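Local coordinates for tyrosine-protein phosphatase non-receptor type 18 (PDB 2OC3) that dephosphorylates phosphotyrosine in proteins, including autophosphorylated tyrosine kinases, through its tyrosine phosphatase catalytic domain, at residues Asn60-Asn64 with Ser88-Asn92; Gly110-Leu116 with Arg144-Tyr148; Pro208-Leu212 with His290-Met295. All coordinates share one frame; numbering follows the deposited sequence.

Interaction 1: Asn60-Asn64 with Ser88-Asn92; sequences NVRKN and SDYIN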
loop_
_atom_site.group_PDB
_atom_site.type_symbol
_atom_site.label_atom_id
_atom_site.label_comp_id
_atom_site.label_asym_id
_atom_site.label_seq_id
_atom_site.Cartn_x
_atom_site.Cartn_y
_atom_site.Cartn_z
ATOM N N ASN A 60 -11.864 -15.413 -10.969
ATOM C CA ASN A 60 -11.264 -14.407 -10.114
ATOM C C ASN A 60 -12.169 -13.292 -9.684
ATOM O O ASN A 60 -11.825 -12.500 -8.818
ATOM C CB ASN A 60 -10.061 -13.804 -10.806
ATOM C CG ASN A 60 -8.973 -14.797 -11.008
ATOM O OD1 ASN A 60 -8.779 -15.707 -10.177
ATOM N ND2 ASN A 60 -8.199 -14.618 -12.085
ATOM N N VAL A 61 -13.337 -13.159 -10.284
ATOM C CA VAL A 61 -14.187 -11.993 -10.020
ATOM C C VAL A 61 -14.533 -11.878 -8.538
ATOM O O VAL A 61 -14.524 -10.758 -8.000
ATOM C CB VAL A 61 -15.462 -12.021 -10.895
ATOM C CG1 VAL A 61 -16.483 -11.007 -10.408
ATOM C CG2 VAL A 61 -15.085 -11.771 -12.347
ATOM N N ARG A 62 -14.790 -13.002 -7.884
ATOM C CA ARG A 62 -15.173 -13.038 -6.479
ATOM C C ARG A 62 -14.031 -12.629 -5.546
ATOM O O ARG A 62 -14.230 -12.425 -4.340
ATOM C CB ARG A 62 -15.621 -14.443 -6.071
ATOM N N LYS A 63 -12.820 -12.634 -6.086
ATOM C CA LYS A 63 -11.626 -12.288 -5.304
ATOM C C LYS A 63 -11.354 -10.790 -5.263
ATOM O O LYS A 63 -10.362 -10.382 -4.648
ATOM C CB LYS A 63 -10.402 -13.053 -5.819
ATOM C CG LYS A 63 -10.568 -14.551 -5.871
ATOM C CD LYS A 63 -9.396 -15.208 -6.551
ATOM C CE LYS A 63 -9.574 -16.712 -6.789
ATOM N NZ LYS A 63 -8.445 -17.215 -7.668
ATOM N N ASN A 64 -12.188 -9.976 -5.908
ATOM C CA ASN A 64 -12.078 -8.517 -5.898
ATOM C C ASN A 64 -13.092 -7.933 -4.931
ATOM O O ASN A 64 -14.273 -8.213 -5.037
ATOM C CB ASN A 64 -12.344 -7.969 -7.293
ATOM C CG ASN A 64 -11.369 -8.534 -8.286
ATOM O OD1 ASN A 64 -10.189 -8.681 -7.984
ATOM N ND2 ASN A 64 -11.867 -8.925 -9.485
ATOM N N SER A 88 -4.501 -20.794 -7.177
ATOM C CA SER A 88 -4.506 -19.811 -8.264
ATOM C C SER A 88 -3.379 -18.774 -8.142
ATOM O O SER A 88 -2.907 -18.460 -7.037
ATOM C CB SER A 88 -5.836 -19.059 -8.203
ATOM O OG SER A 88 -5.854 -17.819 -8.893
ATOM N N ASP A 89 -2.958 -18.222 -9.267
ATOM C CA ASP A 89 -1.958 -17.152 -9.261
ATOM C C ASP A 89 -2.478 -15.749 -8.929
ATOM O O ASP A 89 -1.694 -14.826 -8.822
ATOM C CB ASP A 89 -1.159 -17.128 -10.559
ATOM C CG ASP A 89 -1.903 -16.559 -11.759
ATOM O OD1 ASP A 89 -2.916 -15.853 -11.627
ATOM O OD2 ASP A 89 -1.438 -16.806 -12.921
ATOM N N TYR A 90 -3.777 -15.636 -8.716
ATOM C CA TYR A 90 -4.431 -14.344 -8.707
ATOM C C TYR A 90 -4.597 -13.743 -7.297
ATOM O O TYR A 90 -5.084 -14.378 -6.374
ATOM C CB TYR A 90 -5.797 -14.381 -9.386
ATOM C CG TYR A 90 -6.427 -13.033 -9.405
ATOM C CD1 TYR A 90 -6.078 -12.077 -10.369
ATOM C CD2 TYR A 90 -7.296 -12.658 -8.414
ATOM C CE1 TYR A 90 -6.627 -10.817 -10.392
ATOM C CE2 TYR A 90 -7.906 -11.362 -8.446
ATOM C CZ TYR A 90 -7.551 -10.452 -9.428
ATOM O OH TYR A 90 -8.060 -9.173 -9.522
ATOM N N ILE A 91 -4.187 -12.479 -7.199
ATOM C CA ILE A 91 -4.569 -11.606 -6.065
ATOM C C ILE A 91 -4.786 -10.211 -6.599
ATOM O O ILE A 91 -4.149 -9.770 -7.561
ATOM C CB ILE A 91 -3.513 -11.619 -4.910
ATOM C CG1 ILE A 91 -4.096 -10.909 -3.665
ATOM C CG2 ILE A 91 -2.216 -10.993 -5.336
ATOM C CD1 ILE A 91 -3.377 -11.229 -2.359
ATOM N N ASN A 92 -5.728 -9.494 -5.998
ATOM C CA ASN A 92 -5.925 -8.106 -6.366
ATOM C C ASN A 92 -4.821 -7.269 -5.746
ATOM O O ASN A 92 -4.925 -6.799 -4.605
ATOM C CB ASN A 92 -7.321 -7.599 -5.994
ATOM C CG ASN A 92 -7.639 -6.279 -6.643
ATOM O OD1 ASN A 92 -6.814 -5.383 -6.657
ATOM N ND2 ASN A 92 -8.866 -6.149 -7.165
HETATM O O HOH W 1 -5.319 -15.673 -12.912
HETATM O O HOH W 2 -6.888 -17.951 -11.709
HETATM O O HOH W 3 -7.625 -10.906 -4.149
HETATM O O HOH W 4 -6.209 -16.799 -5.789
#
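The start of the phosphotyrosine-recognition loop, the NxxKNRY motif of classical tyrosine phosphatases, meets the DYIN motif here through N60, K63, N64 and Y90. The carboxamide of N60 stacks on the Y90 ring, the two planes 16° apart, and N60 CB adds a CH-pi contact 4.0 Å from the ring centroid. K63 runs extended past Y90 in the opposite direction, its CD 3.8 Å from Y90 CD2. Its ammonium group then donates within its own segment, K63 NZ to N60 OD1 at 2.9 Å, which steadies the amide over the ring. With CG anti to the backbone N (chi1 -178°), Y90 carries its hydroxyl across to N64. There N64 OD1 takes two bonds: Y90 OH, at 2.7 Å, arrives in the carbonyl plane on a lone pair, whereas N92 ND2, at 3.0 Å, comes from above that plane. One water joins K63 NZ to Y90 O, another K63 O to N92 N. The other amide atom of N92, OD1, is held by R275. N60 and N64 also bond to carbonyls of A54 and G55 at helix 53-56, while I91 faces away onto strand 76-78 and helix 116-125.

Interaction 2: Gly110-Leu116 with Arg144-Tyr148; sequences GPLPHTL and RCERY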
loop_
_atom_site.group_PDB
_atom_site.type_symbol
_atom_site.label_atom_id
_atom_site.label_comp_id
_atom_site.label_asym_id
_atom_site.label_seq_id
_atom_site.Cartn_x
_atom_site.Cartn_y
_atom_site.Cartn_z
ATOM N N GLY A 110 -7.627 -4.744 0.978
ATOM C CA GLY A 110 -7.866 -5.398 2.266
ATOM C C GLY A 110 -8.494 -6.756 1.974
ATOM O O GLY A 110 -9.504 -6.842 1.269
ATOM N N PRO A 111 -7.887 -7.844 2.500
ATOM C CA PRO A 111 -8.385 -9.161 2.129
ATOM C C PRO A 111 -9.829 -9.443 2.556
ATOM O O PRO A 111 -10.322 -8.886 3.562
ATOM C CB PRO A 111 -7.394 -10.103 2.796
ATOM C CG PRO A 111 -6.794 -9.329 3.863
ATOM C CD PRO A 111 -6.713 -7.927 3.379
ATOM N N LEU A 112 -10.484 -10.297 1.762
ATOM C CA LEU A 112 -11.828 -10.785 2.042
ATOM C C LEU A 112 -11.732 -12.093 2.811
ATOM O O LEU A 112 -10.662 -12.708 2.865
ATOM C CB LEU A 112 -12.514 -11.050 0.689
ATOM C CG LEU A 112 -12.728 -9.820 -0.186
ATOM C CD1 LEU A 112 -12.898 -10.239 -1.648
ATOM C CD2 LEU A 112 -13.947 -9.060 0.231
ATOM N N PRO A 113 -12.856 -12.586 3.364
ATOM C CA PRO A 113 -12.745 -13.858 4.073
ATOM C C PRO A 113 -12.101 -14.986 3.245
ATOM O O PRO A 113 -11.216 -15.716 3.730
ATOM C CB PRO A 113 -14.213 -14.173 4.460
ATOM C CG PRO A 113 -14.855 -12.873 4.514
ATOM C CD PRO A 113 -14.220 -12.042 3.413
ATOM N N HIS A 114 -12.486 -15.038 1.976
ATOM C CA HIS A 114 -11.969 -16.042 1.064
ATOM C C HIS A 114 -10.679 -15.663 0.337
ATOM O O HIS A 114 -10.209 -16.456 -0.498
ATOM C CB HIS A 114 -13.023 -16.431 0.034
ATOM C CG HIS A 114 -13.648 -15.272 -0.659
ATOM N ND1 HIS A 114 -14.531 -14.416 -0.032
ATOM C CD2 HIS A 114 -13.502 -14.805 -1.922
ATOM C CE1 HIS A 114 -14.913 -13.484 -0.887
ATOM N NE2 HIS A 114 -14.299 -13.697 -2.039
ATOM N N THR A 115 -10.096 -14.488 0.626
ATOM C CA THR A 115 -8.747 -14.197 0.117
ATOM C C THR A 115 -7.680 -14.023 1.224
ATOM O O THR A 115 -6.537 -13.688 0.930
ATOM C CB THR A 115 -8.691 -13.032 -0.847
ATOM O OG1 THR A 115 -8.888 -11.804 -0.136
ATOM C CG2 THR A 115 -9.717 -13.182 -1.975
ATOM N N LEU A 116 -8.033 -14.308 2.477
ATOM C CA LEU A 116 -7.069 -14.267 3.594
ATOM C C LEU A 116 -5.851 -15.132 3.318
ATOM O O LEU A 116 -4.710 -14.751 3.537
ATOM C CB LEU A 116 -7.709 -14.730 4.901
ATOM C CG LEU A 116 -8.660 -13.772 5.603
ATOM C CD1 LEU A 116 -9.142 -14.432 6.912
ATOM C CD2 LEU A 116 -7.997 -12.434 5.947
ATOM N N ARG A 144 -14.674 -3.089 5.572
ATOM C CA ARG A 144 -13.633 -2.592 4.683
ATOM C C ARG A 144 -12.411 -3.523 4.592
ATOM O O ARG A 144 -11.662 -3.461 3.598
ATOM C CB ARG A 144 -13.197 -1.195 5.146
ATOM C CG ARG A 144 -14.272 -0.142 4.951
ATOM C CD ARG A 144 -14.584 0.111 3.471
ATOM N NE ARG A 144 -15.540 1.222 3.330
ATOM C CZ ARG A 144 -16.401 1.361 2.322
ATOM N NH1 ARG A 144 -16.503 0.465 1.344
ATOM N NH2 ARG A 144 -17.202 2.409 2.326
ATOM N N CYS A 145 -12.203 -4.378 5.583
ATOM C CA CYS A 145 -11.098 -5.316 5.568
ATOM C C CYS A 145 -11.347 -6.409 6.565
ATOM O O CYS A 145 -11.708 -6.087 7.715
ATOM C CB CYS A 145 -9.806 -4.579 5.942
ATOM S SG CYS A 145 -8.268 -5.544 5.797
ATOM N N GLU A 146 -11.073 -7.663 6.186
ATOM C CA GLU A 146 -11.069 -8.728 7.176
ATOM C C GLU A 146 -9.850 -8.683 8.084
ATOM O O GLU A 146 -8.738 -8.355 7.636
ATOM C CB GLU A 146 -11.175 -10.084 6.500
ATOM C CG GLU A 146 -12.472 -10.268 5.784
ATOM C CD GLU A 146 -13.681 -10.195 6.715
ATOM O OE1 GLU A 146 -13.689 -10.954 7.712
ATOM O OE2 GLU A 146 -14.552 -9.348 6.495
ATOM N N ARG A 147 -10.026 -9.065 9.342
ATOM C CA ARG A 147 -8.906 -9.201 10.259
ATOM C C ARG A 147 -8.081 -10.398 9.800
ATOM O O ARG A 147 -8.579 -11.539 9.717
ATOM C CB ARG A 147 -9.385 -9.414 11.692
ATOM C CG ARG A 147 -8.241 -9.747 12.606
ATOM C CD ARG A 147 -8.618 -9.599 14.051
ATOM N NE ARG A 147 -9.657 -10.538 14.467
ATOM C CZ ARG A 147 -9.436 -11.806 14.815
ATOM N NH1 ARG A 147 -8.219 -12.352 14.743
ATOM N NH2 ARG A 147 -10.459 -12.575 15.214
ATOM N N TYR A 148 -6.807 -10.144 9.528
ATOM C CA TYR A 148 -5.853 -11.177 9.149
ATOM C C TYR A 148 -4.764 -11.400 10.163
ATOM O O TYR A 148 -3.902 -12.264 9.959
ATOM C CB TYR A 148 -5.262 -10.827 7.803
ATOM C CG TYR A 148 -4.621 -9.447 7.743
ATOM C CD1 TYR A 148 -3.304 -9.237 8.196
ATOM C CD2 TYR A 148 -5.295 -8.364 7.164
ATOM C CE1 TYR A 148 -2.695 -8.017 8.138
ATOM C CE2 TYR A 148 -4.678 -7.089 7.125
ATOM C CZ TYR A 148 -3.368 -6.938 7.583
ATOM O OH TYR A 148 -2.732 -5.736 7.484
#
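R144 meets G110 beside a loop that, by family resemblance, probably binds substrate: the carbonyl of R144 bonds to S234 OG there, and G110 bonds to the backbone of S234. C145 then sets its sulfur against the loop at G110-P111, SG lying 3.6 Å from G110 CA and 3.7 Å from P111 CD. A beta carbon on G110 would fall within clashing distance of that sulfur, which shows how closely the two loops approach. Next, E146 N donates to P111 O at 3.0 Å. The E146 side chain bends at its second torsion (chi2 -61°), bringing its aliphatic part against the P113 ring, CG 3.4 Å from P113 CD; the carboxylate forms a salt bridge with K143. R147 points its CB away, and its backbone O packs against L116 CD2 at 3.9 Å. Y148 closes the run: its CB packs on L116 CD2 at 3.7 Å, and its ring carbon CD2 meets P111 CG at 3.8 Å, while its hydroxyl bonds to H232 and Q193. A single hydrogen bond joins the two segments, and the rest is mostly apolar packing, a junction that depends mainly on close fit of shape.

Interaction 3: Pro208-Leu212 with His290-Met295; sequences PDHML and HTVAQM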
loop_
_atom_site.group_PDB
_atom_site.type_symbol
_atom_site.label_atom_id
_atom_site.label_comp_id
_atom_site.label_asym_id
_atom_site.label_seq_id
_atom_site.Cartn_x
_atom_site.Cartn_y
_atom_site.Cartn_z
ATOM N N PRO A 208 -0.161 15.678 8.865
ATOM C CA PRO A 208 0.633 14.544 8.370
ATOM C C PRO A 208 1.493 13.844 9.400
ATOM O O PRO A 208 2.135 12.824 9.090
ATOM C CB PRO A 208 1.575 15.177 7.338
ATOM C CG PRO A 208 1.126 16.575 7.156
ATOM C CD PRO A 208 0.369 16.959 8.381
ATOM N N ASP A 209 1.591 14.401 10.606
ATOM C CA ASP A 209 2.626 13.963 11.527
ATOM C C ASP A 209 2.597 12.477 11.819
ATOM O O ASP A 209 3.600 11.821 11.820
ATOM C CB ASP A 209 2.549 14.773 12.827
ATOM C CG ASP A 209 2.798 16.253 12.591
ATOM O OD1 ASP A 209 3.967 16.681 12.676
ATOM O OD2 ASP A 209 1.819 16.980 12.309
ATOM N N HIS A 210 1.421 11.960 12.136
ATOM C CA HIS A 210 1.378 10.571 12.606
ATOM C C HIS A 210 1.581 9.598 11.453
ATOM O O HIS A 210 2.184 8.537 11.633
ATOM C CB HIS A 210 0.125 10.332 13.452
ATOM C CG HIS A 210 0.179 11.083 14.747
ATOM N ND1 HIS A 210 -0.927 11.332 15.530
ATOM C CD2 HIS A 210 1.223 11.684 15.367
ATOM C CE1 HIS A 210 -0.563 12.050 16.583
ATOM N NE2 HIS A 210 0.736 12.280 16.512
ATOM N N MET A 211 1.105 9.946 10.274
ATOM C CA MET A 211 1.411 9.132 9.092
ATOM C C MET A 211 2.912 9.121 8.821
ATOM O O MET A 211 3.489 8.077 8.477
ATOM C CB MET A 211 0.680 9.639 7.855
ATOM C CG MET A 211 1.010 8.837 6.605
ATOM S SD MET A 211 0.210 9.516 5.112
ATOM C CE MET A 211 0.948 11.133 5.018
ATOM N N LEU A 212 3.577 10.285 8.942
ATOM C CA LEU A 212 5.037 10.292 8.781
ATOM C C LEU A 212 5.720 9.372 9.800
ATOM O O LEU A 212 6.684 8.668 9.477
ATOM C CB LEU A 212 5.590 11.719 8.923
ATOM C CG LEU A 212 5.479 12.540 7.671
ATOM C CD1 LEU A 212 5.817 14.002 7.981
ATOM C CD2 LEU A 212 6.438 11.988 6.593
ATOM N N HIS A 290 1.162 18.533 1.513
ATOM C CA HIS A 290 1.404 19.012 2.870
ATOM C C HIS A 290 2.507 18.173 3.539
ATOM O O HIS A 290 3.439 18.703 4.188
ATOM C CB HIS A 290 0.110 18.900 3.679
ATOM C CG HIS A 290 0.147 19.533 5.039
ATOM N ND1 HIS A 290 1.265 20.135 5.579
ATOM C CD2 HIS A 290 -0.826 19.644 5.973
ATOM C CE1 HIS A 290 0.972 20.602 6.782
ATOM N NE2 HIS A 290 -0.289 20.314 7.047
ATOM N N THR A 291 2.414 16.854 3.365
ATOM C CA THR A 291 3.350 15.905 3.956
ATOM C C THR A 291 4.751 16.107 3.403
ATOM O O THR A 291 5.732 16.141 4.168
ATOM C CB THR A 291 2.902 14.442 3.724
ATOM O OG1 THR A 291 1.551 14.264 4.200
ATOM C CG2 THR A 291 3.819 13.476 4.444
ATOM N N VAL A 292 4.857 16.246 2.083
ATOM C CA VAL A 292 6.153 16.410 1.438
ATOM C C VAL A 292 6.788 17.761 1.831
ATOM O O VAL A 292 7.979 17.802 2.141
ATOM C CB VAL A 292 6.030 16.225 -0.097
ATOM C CG1 VAL A 292 7.311 16.635 -0.798
ATOM C CG2 VAL A 292 5.675 14.743 -0.413
ATOM N N ALA A 293 5.992 18.828 1.851
ATOM C CA ALA A 293 6.469 20.157 2.290
ATOM C C ALA A 293 7.031 20.075 3.708
ATOM O O ALA A 293 8.109 20.621 3.994
ATOM C CB ALA A 293 5.334 21.193 2.202
ATOM N N GLN A 294 6.327 19.355 4.585
ATOM C CA GLN A 294 6.775 19.189 5.967
ATOM C C GLN A 294 8.089 18.412 6.040
ATOM O O GLN A 294 9.004 18.781 6.795
ATOM C CB GLN A 294 5.707 18.530 6.805
ATOM C CG GLN A 294 6.206 18.101 8.138
ATOM C CD GLN A 294 5.116 17.852 9.118
ATOM O OE1 GLN A 294 4.007 18.388 8.987
ATOM N NE2 GLN A 294 5.422 17.040 10.131
ATOM N N MET A 295 8.206 17.346 5.254
ATOM C CA MET A 295 9.465 16.602 5.201
ATOM C C MET A 295 10.598 17.472 4.704
ATOM O O MET A 295 11.715 17.339 5.169
ATOM C CB MET A 295 9.357 15.388 4.277
ATOM C CG MET A 295 8.370 14.345 4.705
ATOM S SD MET A 295 8.661 12.720 3.941
ATOM C CE MET A 295 9.732 13.188 2.601
HETATM O O HOH W 5 1.903 18.981 10.576
#
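P208 packs at the junction of two helices of the phosphatase fold, helix 209-222, which follows the WPD loop, and helix 282-296 near the chain's end. Its ring lies over a face of the H290 imidazole in a CH-pi contact, P208 CG 3.7 Å from the ring centroid and 8° off the normal, while P208 CB reaches 3.3 Å from T291 OG1. D209 points its CB away, yet its carboxylate swings back to Q294: NE2 of Q294 donates to OD1 of D209 at 3.0 Å, meeting the oxygen from above the carboxylate plane. D209 OD2, which also bonds to S207, shares a water with Q294 OE1; with the direct bond, both ends of the Q294 amide are engaged. A trans first torsion (chi1 169°) and an extended chain, which also touches L212, carry the Q294 amide out to D209. A leucine here would remove the amide, and D209 OD1 would probably be left without its donor from helix 282-296 and the bridging water without one of its acceptors. M211 next bends at its last torsion (chi3 62°), directing CE at T291, whose hydroxyl bonds to F287 O; M211 also packs on V242, L243 and V246 of helix 238-254. L212 lies alongside T291, running the other way, its CD2 3.7 Å from T291 CG2.

The three contacts illustrate how chemistry follows position in a single catalytic domain. Interactions 1 and 2 are neighbours, centres about 12 Å apart, and touch: the carbonyl of R62 probably bonds to H114, and K63 packs on T115. Both lie near the probable substrate-binding loop and involve mostly irregular chain, but interaction 1 relies on side-chain amides, a hydroxyl and waters, whereas interaction 2 relies on apolar fit around a lone backbone bond. Interaction 3 lies on the opposite side of the chain's centre, its centre about 34 Å from that of interaction 1, and joins two helices. All three are partly buried; interaction 3 grades from buried P208 and L212 to exposed D209 and H290.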